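Resiniferatoxin-binding, phosphotriesterase-related protein (Rhodobacter sphaeroides 2.4.1, PDB 3K2G) holds a binuclear zinc site in a TIM barrel of the phosphotriesterase family and probably hydrolyses phosphoric esters. Local coordinates at residues 77-82 against 305-310; 44-49 against 70-75; 36-41 against 83-88; 106-111 against 134-139. One frame throughout, in Å; residues are numbered along the deposited sequence.

Interaction 1 of 4, residues 77-82 against 305-310. With DTV ((2S,3S)-1,4-dimercaptobutane-2,3-diol), chain K.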
# COMPACT_ATOMS: atom_id res chain seq x y z
N LYS B 77 -21.54 -34.41 -3.28
CA LYS B 77 -21.13 -35.62 -2.57
C LYS B 77 -20.09 -36.44 -3.33
O LYS B 77 -19.18 -37.01 -2.74
CB LYS B 77 -22.34 -36.50 -2.26
CG LYS B 77 -23.30 -35.92 -1.24
CD LYS B 77 -24.48 -36.87 -0.99
CE LYS B 77 -25.44 -36.30 0.04
NZ LYS B 77 -26.58 -37.22 0.29
N HIS B 78 -20.24 -36.51 -4.65
CA HIS B 78 -19.33 -37.28 -5.50
C HIS B 78 -17.92 -36.69 -5.52
O HIS B 78 -16.94 -37.40 -5.74
CB HIS B 78 -19.89 -37.33 -6.92
CG HIS B 78 -19.00 -38.02 -7.91
ND1 HIS B 78 -18.58 -39.32 -7.74
CD2 HIS B 78 -18.48 -37.60 -9.08
CE1 HIS B 78 -17.83 -39.67 -8.78
NE2 HIS B 78 -17.76 -38.64 -9.61
N ASN B 79 -17.84 -35.39 -5.29
CA ASN B 79 -16.58 -34.65 -5.31
C ASN B 79 -15.68 -34.83 -4.09
O ASN B 79 -14.46 -34.92 -4.21
CB ASN B 79 -16.89 -33.16 -5.50
CG ASN B 79 -15.65 -32.30 -5.63
OD1 ASN B 79 -14.77 -32.56 -6.45
ND2 ASN B 79 -15.59 -31.24 -4.84
N ILE B 80 -16.30 -34.89 -2.91
CA ILE B 80 -15.57 -34.99 -1.66
C ILE B 80 -15.02 -36.34 -1.22
O ILE B 80 -15.23 -36.77 -0.08
CB ILE B 80 -16.41 -34.37 -0.51
CG1 ILE B 80 -17.74 -35.12 -0.38
CG2 ILE B 80 -16.67 -32.90 -0.80
CD1 ILE B 80 -18.66 -34.52 0.68
N ALA B 81 -14.32 -37.01 -2.12
CA ALA B 81 -13.70 -38.29 -1.82
C ALA B 81 -12.87 -38.77 -3.00
O ALA B 81 -13.38 -38.96 -4.10
CB ALA B 81 -14.75 -39.33 -1.45
N LEU B 82 -11.58 -38.94 -2.76
CA LEU B 82 -10.66 -39.43 -3.78
C LEU B 82 -10.61 -40.93 -3.48
O LEU B 82 -9.90 -41.38 -2.58
CB LEU B 82 -9.28 -38.78 -3.62
CG LEU B 82 -9.21 -37.27 -3.89
CD1 LEU B 82 -7.84 -36.73 -3.54
CD2 LEU B 82 -9.51 -37.02 -5.36
N VAL B 305 -4.25 -31.38 -3.53
CA VAL B 305 -5.34 -32.04 -4.24
C VAL B 305 -6.07 -32.84 -3.16
O VAL B 305 -5.45 -33.66 -2.48
CB VAL B 305 -4.80 -33.03 -5.29
CG1 VAL B 305 -5.92 -33.93 -5.79
CG2 VAL B 305 -4.17 -32.26 -6.45
N PHE B 306 -7.36 -32.58 -2.98
CA PHE B 306 -8.11 -33.29 -1.95
C PHE B 306 -9.56 -33.61 -2.32
O PHE B 306 -10.31 -34.11 -1.50
CB PHE B 306 -8.06 -32.51 -0.62
CG PHE B 306 -8.99 -31.34 -0.55
CD1 PHE B 306 -10.15 -31.40 0.22
CD2 PHE B 306 -8.71 -30.17 -1.25
CE1 PHE B 306 -11.01 -30.32 0.30
CE2 PHE B 306 -9.57 -29.08 -1.18
CZ PHE B 306 -10.72 -29.15 -0.40
N VAL B 307 -9.94 -33.30 -3.56
CA VAL B 307 -11.28 -33.59 -4.07
C VAL B 307 -11.17 -33.94 -5.55
O VAL B 307 -10.24 -33.50 -6.22
CB VAL B 307 -12.25 -32.39 -3.92
CG1 VAL B 307 -12.54 -32.12 -2.44
CG2 VAL B 307 -11.67 -31.15 -4.58
N LYS B 308 -12.10 -34.74 -6.05
CA LYS B 308 -12.09 -35.16 -7.45
C LYS B 308 -11.94 -34.04 -8.47
O LYS B 308 -11.20 -34.19 -9.45
CB LYS B 308 -13.35 -35.96 -7.79
CG LYS B 308 -13.47 -37.32 -7.11
CD LYS B 308 -14.49 -38.19 -7.84
CE LYS B 308 -14.65 -39.57 -7.19
NZ LYS B 308 -15.30 -39.47 -5.85
N MSE B 309 -12.64 -32.93 -8.26
CA MSE B 309 -12.59 -31.84 -9.23
C MSE B 309 -11.23 -31.19 -9.40
O MSE B 309 -11.04 -30.37 -10.29
CB MSE B 309 -13.66 -30.77 -8.93
CG MSE B 309 -13.41 -29.89 -7.74
SE MSE B 309 -14.92 -28.65 -7.52
CE MSE B 309 -14.44 -27.31 -8.90
N MSE B 310 -10.26 -31.57 -8.57
CA MSE B 310 -8.93 -31.00 -8.71
C MSE B 310 -8.04 -31.88 -9.59
O MSE B 310 -6.90 -31.54 -9.86
CB MSE B 310 -8.30 -30.79 -7.33
CG MSE B 310 -8.96 -29.68 -6.51
SE MSE B 310 -8.21 -29.47 -4.74
CE MSE B 310 -6.50 -28.64 -5.25
S1 DTV K . -11.08 -27.55 6.12
C1 DTV K . -10.32 -29.23 5.86
C2 DTV K . -11.03 -30.07 4.80
O2 DTV K . -10.96 -29.37 3.57
C3 DTV K . -10.36 -31.44 4.65
O3 DTV K . -9.03 -31.27 4.23
C4 DTV K . -11.07 -32.33 3.63
S4 DTV K . -11.05 -34.08 4.11
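K308 lays its aliphatic chain across the imidazole of H78 at about a right angle, with K308 CD over one face of the H78 ring, toward the rim, 3.9 Å from the centroid, in a CH-pi contact. Extended as far as CE, the lysine then turns at its last torsion (chi4 69°), which drops NZ between two backbone carbonyls. K308 NZ donates to H78 O and A81 O, 2.6 Å from each; the first is met nearly along the C=O axis, the second in the carbonyl plane. Between those carbonyls the chain makes an inverse gamma turn centred on I80. Segment 77-82 then runs into the short strand 81-82, while 305-310 belongs to the loop after barrel strand 299-301, just past the zinc ligand D304. N79 grips the start of the 3-10 turn 308-310 twice. Its backbone O accepts from K308 N at 3.0 Å, and its side-chain OD1 accepts from M309 N at 2.8 Å, almost head-on to the amide C=O (175°). N79 ND2 donates to P73 O, so the amide is fixed in rotation. L82 CD2 presses on the peptide that joins V307 to K308, 3.5 Å from V307 C. F306 points away from this interface, and its ring reaches the bound dithiol, with F306 CE1 3.4 Å from DTV O2.

Interaction 2 of 4, residues 44-49 against 70-75. With DTV ((2S,3S)-1,4-dimercaptobutane-2,3-diol), chain K.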
# COMPACT_ATOMS: atom_id res chain seq x y z
N TRP B 44 -17.52 -33.27 5.44
CA TRP B 44 -17.45 -31.83 5.17
C TRP B 44 -18.45 -31.40 4.10
O TRP B 44 -18.37 -30.29 3.56
CB TRP B 44 -16.03 -31.44 4.76
CG TRP B 44 -15.20 -30.98 5.93
CD1 TRP B 44 -15.28 -29.76 6.55
CD2 TRP B 44 -14.23 -31.74 6.66
NE1 TRP B 44 -14.43 -29.72 7.62
CE2 TRP B 44 -13.77 -30.92 7.71
CE3 TRP B 44 -13.71 -33.03 6.52
CZ2 TRP B 44 -12.81 -31.36 8.63
CZ3 TRP B 44 -12.75 -33.47 7.44
CH2 TRP B 44 -12.31 -32.63 8.48
N TRP B 45 -19.39 -32.29 3.79
CA TRP B 45 -20.41 -32.00 2.80
C TRP B 45 -21.18 -30.76 3.24
O TRP B 45 -21.52 -30.61 4.42
CB TRP B 45 -21.36 -33.20 2.66
CG TRP B 45 -22.50 -32.96 1.72
CD1 TRP B 45 -22.43 -32.49 0.44
CD2 TRP B 45 -23.89 -33.20 1.99
NE1 TRP B 45 -23.69 -32.41 -0.11
CE2 TRP B 45 -24.60 -32.84 0.82
CE3 TRP B 45 -24.60 -33.68 3.09
CZ2 TRP B 45 -25.99 -32.95 0.73
CZ3 TRP B 45 -25.99 -33.79 3.00
CH2 TRP B 45 -26.67 -33.42 1.83
N ASN B 46 -21.43 -29.85 2.30
CA ASN B 46 -22.15 -28.62 2.58
C ASN B 46 -23.51 -28.70 1.88
O ASN B 46 -23.68 -28.20 0.77
CB ASN B 46 -21.35 -27.42 2.07
CG ASN B 46 -22.06 -26.10 2.31
OD1 ASN B 46 -22.56 -25.84 3.41
ND2 ASN B 46 -22.10 -25.25 1.29
N PRO B 47 -24.49 -29.33 2.54
CA PRO B 47 -25.84 -29.47 1.97
C PRO B 47 -26.42 -28.14 1.50
O PRO B 47 -26.41 -27.15 2.23
CB PRO B 47 -26.63 -30.08 3.13
CG PRO B 47 -25.95 -29.51 4.33
CD PRO B 47 -24.50 -29.68 3.97
N PRO B 48 -26.91 -28.11 0.25
CA PRO B 48 -27.49 -26.89 -0.32
C PRO B 48 -28.85 -26.60 0.31
O PRO B 48 -29.81 -27.33 0.09
CB PRO B 48 -27.61 -27.23 -1.80
CG PRO B 48 -27.91 -28.70 -1.77
CD PRO B 48 -26.93 -29.21 -0.73
N GLN B 49 -28.92 -25.54 1.12
CA GLN B 49 -30.17 -25.19 1.76
C GLN B 49 -31.20 -24.80 0.71
O GLN B 49 -32.37 -25.19 0.81
CB GLN B 49 -29.95 -24.05 2.77
CG GLN B 49 -29.18 -22.86 2.24
CD GLN B 49 -28.98 -21.79 3.30
OE1 GLN B 49 -29.94 -21.18 3.77
NE2 GLN B 49 -27.73 -21.57 3.69
N ARG B 70 -17.26 -24.88 -8.62
CA ARG B 70 -16.17 -24.00 -8.23
C ARG B 70 -16.60 -22.94 -7.20
O ARG B 70 -15.77 -22.39 -6.48
CB ARG B 70 -15.55 -23.32 -9.46
CG ARG B 70 -14.79 -24.27 -10.40
CD ARG B 70 -13.98 -23.50 -11.44
NE ARG B 70 -14.80 -22.79 -12.42
CZ ARG B 70 -15.23 -23.32 -13.57
NH1 ARG B 70 -14.92 -24.57 -13.89
NH2 ARG B 70 -15.96 -22.59 -14.40
N GLN B 71 -17.90 -22.65 -7.13
CA GLN B 71 -18.39 -21.64 -6.19
C GLN B 71 -18.78 -22.26 -4.84
O GLN B 71 -19.11 -21.54 -3.90
CB GLN B 71 -19.60 -20.88 -6.75
CG GLN B 71 -19.48 -20.45 -8.21
CD GLN B 71 -18.17 -19.75 -8.51
OE1 GLN B 71 -17.76 -18.84 -7.81
NE2 GLN B 71 -17.52 -20.18 -9.58
N ASP B 72 -18.76 -23.58 -4.77
CA ASP B 72 -19.13 -24.31 -3.55
C ASP B 72 -18.78 -25.80 -3.74
O ASP B 72 -19.67 -26.65 -3.91
CB ASP B 72 -20.64 -24.11 -3.29
CG ASP B 72 -21.12 -24.80 -2.02
OD1 ASP B 72 -20.31 -25.02 -1.10
OD2 ASP B 72 -22.33 -25.11 -1.94
N PRO B 73 -17.48 -26.13 -3.72
CA PRO B 73 -16.94 -27.49 -3.90
C PRO B 73 -17.57 -28.54 -3.00
O PRO B 73 -17.81 -29.67 -3.43
CB PRO B 73 -15.45 -27.32 -3.59
CG PRO B 73 -15.18 -25.93 -4.04
CD PRO B 73 -16.38 -25.17 -3.50
N PHE B 74 -17.84 -28.18 -1.75
CA PHE B 74 -18.41 -29.12 -0.80
C PHE B 74 -19.89 -29.40 -0.94
O PHE B 74 -20.47 -30.10 -0.10
CB PHE B 74 -18.12 -28.66 0.63
CG PHE B 74 -16.66 -28.67 0.97
CD1 PHE B 74 -15.86 -29.77 0.67
CD2 PHE B 74 -16.09 -27.59 1.64
CE1 PHE B 74 -14.52 -29.80 1.03
CE2 PHE B 74 -14.74 -27.61 2.00
CZ PHE B 74 -13.96 -28.72 1.70
N VAL B 75 -20.52 -28.88 -1.98
CA VAL B 75 -21.94 -29.12 -2.19
C VAL B 75 -22.17 -30.48 -2.84
O VAL B 75 -23.22 -31.09 -2.65
CB VAL B 75 -22.57 -28.05 -3.13
CG1 VAL B 75 -22.11 -28.28 -4.56
CG2 VAL B 75 -24.08 -28.12 -3.05
S1 DTV K . -11.08 -27.55 6.12
C1 DTV K . -10.32 -29.23 5.86
C2 DTV K . -11.03 -30.07 4.80
O2 DTV K . -10.96 -29.37 3.57
C3 DTV K . -10.36 -31.44 4.65
O3 DTV K . -9.03 -31.27 4.23
C4 DTV K . -11.07 -32.33 3.63
S4 DTV K . -11.05 -34.08 4.11
O HOH W 1 -24.53 -25.76 -0.45
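W45 CA lies 5.0 Å from F74 CA and N46 CA 4.8 Å from V75 CA, a loop against the 3-10 turn 73-75, and one short, nearly straight backbone bond joins them, N46 N to F74 O at 2.6 Å (172°). The next carbonyl is taken by an indole: W45 NE1 donates to V75 O at 2.9 Å. That oxygen lies in the plane of the indole, but the N-H comes down from above the carbonyl plane. With N46 CG anti to the backbone N (chi1 179°), the carboxamide swings over to D72. N46 ND2 meets D72 OD1 on its syn side at 3.0 Å and makes a weak second bond to OD2; the amide and carboxylate planes stand 72° apart. D72 OD2 is also held by a salt bridge from R53, and a water donates both to it and to N46 O. Both segments belong to the long excursion between the paired strands 39-40 and 81-82, which carries helices 54-58 and 66-70 and supplies one wall of the ligand pocket. Away from the pocket, P48 CD packs on V75 CG2, 3.8 Å away. Toward the pocket F74 packs against W44: F74 CB lies 3.4 Å from W44 O, and W44 CB sits over a face of the phenyl ring. That ring turns its edge to O2 of the bound dithiol, whereas W44 offers a face, with DTV C2 over the ring centre and DTV S4 3.7 Å from W44 CE3.

Interaction 3 of 4, residues 36-41 against 83-88. With ZN (zinc ion), chain I; DTV ((2S,3S)-1,4-dimercaptobutane-2,3-diol), chain K.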
# COMPACT_ATOMS: atom_id res chain seq x y z
N HIS B 36 -2.92 -35.28 -1.56
CA HIS B 36 -3.70 -36.41 -1.07
C HIS B 36 -3.91 -37.29 -2.30
O HIS B 36 -4.39 -36.81 -3.32
CB HIS B 36 -5.03 -35.95 -0.50
CG HIS B 36 -4.88 -35.06 0.69
ND1 HIS B 36 -4.64 -35.55 1.96
CD2 HIS B 36 -4.89 -33.71 0.81
CE1 HIS B 36 -4.49 -34.55 2.80
NE2 HIS B 36 -4.64 -33.42 2.12
N LEU B 37 -3.52 -38.56 -2.19
CA LEU B 37 -3.66 -39.48 -3.30
C LEU B 37 -4.98 -40.24 -3.23
O LEU B 37 -5.52 -40.66 -4.25
CB LEU B 37 -2.48 -40.45 -3.32
CG LEU B 37 -1.16 -39.67 -3.38
CD1 LEU B 37 0.01 -40.64 -3.48
CD2 LEU B 37 -1.18 -38.73 -4.57
N GLN B 38 -5.47 -40.40 -2.01
CA GLN B 38 -6.73 -41.07 -1.71
C GLN B 38 -7.19 -40.46 -0.39
O GLN B 38 -6.36 -40.22 0.49
CB GLN B 38 -6.52 -42.57 -1.50
CG GLN B 38 -6.15 -43.38 -2.74
CD GLN B 38 -7.30 -43.49 -3.72
OE1 GLN B 38 -7.50 -42.62 -4.57
NE2 GLN B 38 -8.08 -44.56 -3.59
N ASN B 39 -8.48 -40.20 -0.23
CA ASN B 39 -8.96 -39.64 1.03
C ASN B 39 -10.47 -39.69 1.12
O ASN B 39 -11.15 -40.14 0.20
CB ASN B 39 -8.48 -38.19 1.20
CG ASN B 39 -9.20 -37.22 0.28
OD1 ASN B 39 -10.00 -37.63 -0.57
ND2 ASN B 39 -8.91 -35.93 0.43
N ASP B 40 -11.00 -39.22 2.25
CA ASP B 40 -12.44 -39.19 2.48
C ASP B 40 -12.83 -37.91 3.22
O ASP B 40 -12.49 -37.73 4.39
CB ASP B 40 -12.84 -40.43 3.30
CG ASP B 40 -14.31 -40.43 3.66
OD1 ASP B 40 -15.15 -40.18 2.76
OD2 ASP B 40 -14.63 -40.69 4.84
N CYS B 41 -13.53 -37.02 2.51
CA CYS B 41 -13.96 -35.74 3.08
C CYS B 41 -15.48 -35.61 3.17
O CYS B 41 -16.01 -34.50 3.22
CB CYS B 41 -13.42 -34.60 2.22
SG CYS B 41 -11.62 -34.47 2.20
N ASP B 83 -11.38 -41.69 -4.26
CA ASP B 83 -11.49 -43.13 -4.07
C ASP B 83 -11.18 -44.02 -5.27
O ASP B 83 -11.37 -45.23 -5.20
CB ASP B 83 -12.89 -43.47 -3.57
CG ASP B 83 -13.98 -42.83 -4.41
OD1 ASP B 83 -13.70 -42.49 -5.58
OD2 ASP B 83 -15.11 -42.69 -3.91
N ASP B 84 -10.74 -43.43 -6.38
CA ASP B 84 -10.41 -44.25 -7.54
C ASP B 84 -8.90 -44.38 -7.64
O ASP B 84 -8.21 -43.47 -8.10
CB ASP B 84 -10.96 -43.64 -8.83
CG ASP B 84 -10.85 -44.59 -10.01
OD1 ASP B 84 -9.72 -45.04 -10.31
OD2 ASP B 84 -11.89 -44.90 -10.62
N LEU B 85 -8.40 -45.53 -7.22
CA LEU B 85 -6.97 -45.79 -7.22
C LEU B 85 -6.33 -45.76 -8.60
O LEU B 85 -5.22 -45.27 -8.77
CB LEU B 85 -6.69 -47.13 -6.54
CG LEU B 85 -5.29 -47.33 -5.95
CD1 LEU B 85 -4.92 -46.17 -5.05
CD2 LEU B 85 -5.28 -48.64 -5.16
N ASP B 86 -7.04 -46.29 -9.59
CA ASP B 86 -6.49 -46.31 -10.94
C ASP B 86 -6.33 -44.90 -11.51
O ASP B 86 -5.38 -44.62 -12.23
CB ASP B 86 -7.38 -47.16 -11.86
CG ASP B 86 -7.24 -48.64 -11.58
OD1 ASP B 86 -6.16 -49.19 -11.84
OD2 ASP B 86 -8.22 -49.24 -11.08
N LEU B 87 -7.27 -44.02 -11.18
CA LEU B 87 -7.21 -42.63 -11.64
C LEU B 87 -6.06 -41.91 -10.94
O LEU B 87 -5.32 -41.13 -11.55
CB LEU B 87 -8.53 -41.91 -11.35
CG LEU B 87 -8.61 -40.43 -11.74
CD1 LEU B 87 -8.30 -40.27 -13.22
CD2 LEU B 87 -9.98 -39.87 -11.42
N ALA B 88 -5.91 -42.19 -9.64
CA ALA B 88 -4.84 -41.59 -8.86
C ALA B 88 -3.51 -41.94 -9.52
O ALA B 88 -2.66 -41.08 -9.73
CB ALA B 88 -4.87 -42.14 -7.43
ZN ZN I . -4.31 -31.39 2.80
S1 DTV K . -11.08 -27.55 6.12
C1 DTV K . -10.32 -29.23 5.86
C2 DTV K . -11.03 -30.07 4.80
O2 DTV K . -10.96 -29.37 3.57
C3 DTV K . -10.36 -31.44 4.65
O3 DTV K . -9.03 -31.27 4.23
C4 DTV K . -11.07 -32.33 3.63
S4 DTV K . -11.05 -34.08 4.11
O HOH W 2 -5.56 -30.07 3.55
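A first torsion that sets Q38 CG anti to its own carbonyl carbon (chi1 -70°) and a bend at chi2 fold the Q38 chain over the start of helix 85-97, where L85, with CG anti to the backbone N (chi1 -157°), brings up its CD1 methyl. The two side chains cross at about a right angle, and L85 CD1 is 3.8 Å from both CG and CD of Q38. Beside them A88 turns its methyl toward the neighbouring backbone, A88 CB lying 3.6 Å from L37 O. The interface is small and made by packing. The helix begins with D84 as N-cap: D84 OD1 accepts from L87 N at 2.8 Å, the N-H arriving from above the carboxylate plane, and D84 O takes A88 N. Helix 115-125 closes the apolar side through I121, which touches both L37 and L85. Segment 36-41 starts at the second histidine of the His-X-His motif of this metal-dependent hydrolase superfamily, just after the short strand 31-32. H36 NE2 binds a zinc ion at 2.2 Å together with H34, E177, D304 and a water 2.0 Å from the metal, while H36 ND1 is hydrogen-bonded to T107 OG1, a second-shell bond that helps to set the ring's rotation. From there the chain runs through strand 39-40 to C41, whose SG is joined to S4 of the dithiol by a 2.0 Å disulfide bond, which makes the ligand a covalent adduct.

Interaction 4 of 4, residues 106-111 against 134-139. With DTV ((2S,3S)-1,4-dimercaptobutane-2,3-diol), chain K.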
# COMPACT_ATOMS: atom_id res chain seq x y z
N PRO B 106 0.01 -36.27 3.35
CA PRO B 106 -0.30 -36.04 4.76
C PRO B 106 -1.68 -36.51 5.22
O PRO B 106 -2.17 -36.08 6.27
CB PRO B 106 -0.14 -34.53 4.89
CG PRO B 106 -0.70 -34.05 3.58
CD PRO B 106 -0.10 -35.02 2.58
N THR B 107 -2.32 -37.38 4.43
CA THR B 107 -3.64 -37.89 4.81
C THR B 107 -3.45 -38.67 6.10
O THR B 107 -2.68 -39.63 6.15
CB THR B 107 -4.23 -38.82 3.72
OG1 THR B 107 -4.32 -38.12 2.47
CG2 THR B 107 -5.63 -39.30 4.12
N CYS B 108 -4.15 -38.27 7.16
CA CYS B 108 -3.99 -38.97 8.43
C CYS B 108 -5.26 -39.66 8.93
O CYS B 108 -6.18 -39.92 8.16
CB CYS B 108 -3.46 -38.00 9.50
SG CYS B 108 -4.42 -36.49 9.76
N ARG B 109 -5.29 -39.96 10.23
CA ARG B 109 -6.43 -40.63 10.85
C ARG B 109 -7.67 -39.76 10.82
O ARG B 109 -7.64 -38.61 11.26
CB ARG B 109 -6.12 -41.00 12.31
CG ARG B 109 -4.89 -41.87 12.50
CD ARG B 109 -4.83 -42.43 13.91
NE ARG B 109 -3.58 -43.15 14.16
CZ ARG B 109 -3.47 -44.17 15.00
NH1 ARG B 109 -4.53 -44.61 15.66
NH2 ARG B 109 -2.29 -44.76 15.18
N GLY B 110 -8.76 -40.32 10.31
CA GLY B 110 -10.00 -39.59 10.23
C GLY B 110 -10.34 -39.19 8.81
O GLY B 110 -11.51 -38.98 8.48
N ILE B 111 -9.32 -39.08 7.95
CA ILE B 111 -9.55 -38.70 6.56
C ILE B 111 -9.16 -39.72 5.50
O ILE B 111 -9.03 -39.38 4.33
CB ILE B 111 -8.87 -37.34 6.22
CG1 ILE B 111 -7.39 -37.36 6.61
CG2 ILE B 111 -9.61 -36.21 6.93
CD1 ILE B 111 -6.65 -36.08 6.25
N GLY B 134 -1.08 -38.97 12.67
CA GLY B 134 -1.71 -38.08 13.63
C GLY B 134 -3.19 -37.88 13.36
O GLY B 134 -3.78 -38.55 12.50
N TYR B 135 -3.80 -36.95 14.09
CA TYR B 135 -5.21 -36.65 13.94
C TYR B 135 -5.46 -35.31 13.26
O TYR B 135 -4.65 -34.38 13.37
CB TYR B 135 -5.88 -36.68 15.32
CG TYR B 135 -5.91 -38.08 15.90
CD1 TYR B 135 -6.87 -39.00 15.48
CD2 TYR B 135 -4.96 -38.49 16.82
CE1 TYR B 135 -6.87 -40.31 15.96
CE2 TYR B 135 -4.94 -39.79 17.31
CZ TYR B 135 -5.90 -40.70 16.88
OH TYR B 135 -5.88 -41.99 17.35
N TYR B 136 -6.59 -35.22 12.56
CA TYR B 136 -6.97 -34.03 11.83
C TYR B 136 -7.93 -33.16 12.64
O TYR B 136 -7.93 -33.21 13.88
CB TYR B 136 -7.61 -34.46 10.51
CG TYR B 136 -7.61 -33.40 9.44
CD1 TYR B 136 -6.48 -32.61 9.21
CD2 TYR B 136 -8.72 -33.23 8.61
CE1 TYR B 136 -6.46 -31.67 8.19
CE2 TYR B 136 -8.70 -32.29 7.58
CZ TYR B 136 -7.57 -31.52 7.37
OH TYR B 136 -7.52 -30.62 6.34
N LEU B 137 -8.73 -32.36 11.96
CA LEU B 137 -9.68 -31.48 12.64
C LEU B 137 -10.66 -32.25 13.51
O LEU B 137 -10.98 -33.41 13.24
CB LEU B 137 -10.43 -30.62 11.61
CG LEU B 137 -9.54 -29.67 10.78
CD1 LEU B 137 -10.37 -29.01 9.70
CD2 LEU B 137 -8.91 -28.63 11.69
N ALA B 138 -11.14 -31.59 14.56
CA ALA B 138 -12.08 -32.17 15.51
C ALA B 138 -13.20 -33.01 14.89
O ALA B 138 -13.31 -34.21 15.15
CB ALA B 138 -12.68 -31.06 16.37
N SER B 139 -14.04 -32.37 14.07
CA SER B 139 -15.17 -33.06 13.44
C SER B 139 -14.82 -34.34 12.69
O SER B 139 -15.72 -35.13 12.37
CB SER B 139 -15.89 -32.09 12.49
OG SER B 139 -14.99 -31.46 11.60
S1 DTV K . -11.08 -27.55 6.12
C1 DTV K . -10.32 -29.23 5.86
C2 DTV K . -11.03 -30.07 4.80
O2 DTV K . -10.96 -29.37 3.57
C3 DTV K . -10.36 -31.44 4.65
O3 DTV K . -9.03 -31.27 4.23
C4 DTV K . -11.07 -32.33 3.63
S4 DTV K . -11.05 -34.08 4.11
O HOH W 3 -1.44 -41.56 13.74
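C108 and R109 press hard on G134: C108 CB lies 3.1 Å from G134 O, which also accepts a bond from R109 N at 3.1 Å. The bond belongs to a single beta bridge of R109 with Y135, between the loops that follow strands 102-105 and 128-131. A type II turn from C108 to I111, with G110 at positive phi, then brings I111 onto Y136. The tyrosine ring is held tightly, with L137 CG over one face and I111 CD1 over the opposite one, and I111 CG2 is 3.5 Å from Y136 CD2; C108 SG stands obliquely to the ring. The buried R109 O and Y136 N find no hydrogen-bond partner. On the looser, partly exposed side, R109 stretches obliquely past the Y135 ring, R109 CD being 3.6 Å from Y135 CE1. Its guanidinium makes a salt bridge with E160, a water joins its NE to G134 N, and Y135 OH is hydrogen-bonded to E156. Y136 OH pairs with the dithiol's O3 at 2.7 Å, either being the possible donor. Y136 is also a ligand of the second zinc, with E177, H209 and H238, so the diol hydroxyl touches the metal's first shell directly.

All four contacts lie among the loops that surround the metal end of the TIM barrel, and each includes residues lining the dithiol pocket. Along the chain interaction 3 opens first, enclosing interaction 2; interaction 1 crosses interaction 3 and encloses interaction 4. Interactions 1 and 3, centres 8 Å apart, share the antiparallel pair 39-40 and 81-82. Interaction 2, its centre 12 Å from that of interaction 1, packs against it, F74 on I80. Interaction 4, on the other side of the pocket, meets interaction 3 where D40 N bonds to I111 O, and interaction 2 where W44 packs on Y136 and L137. The early excursion 44-75 is thereby tied to loops bearing ligands of both zinc ions.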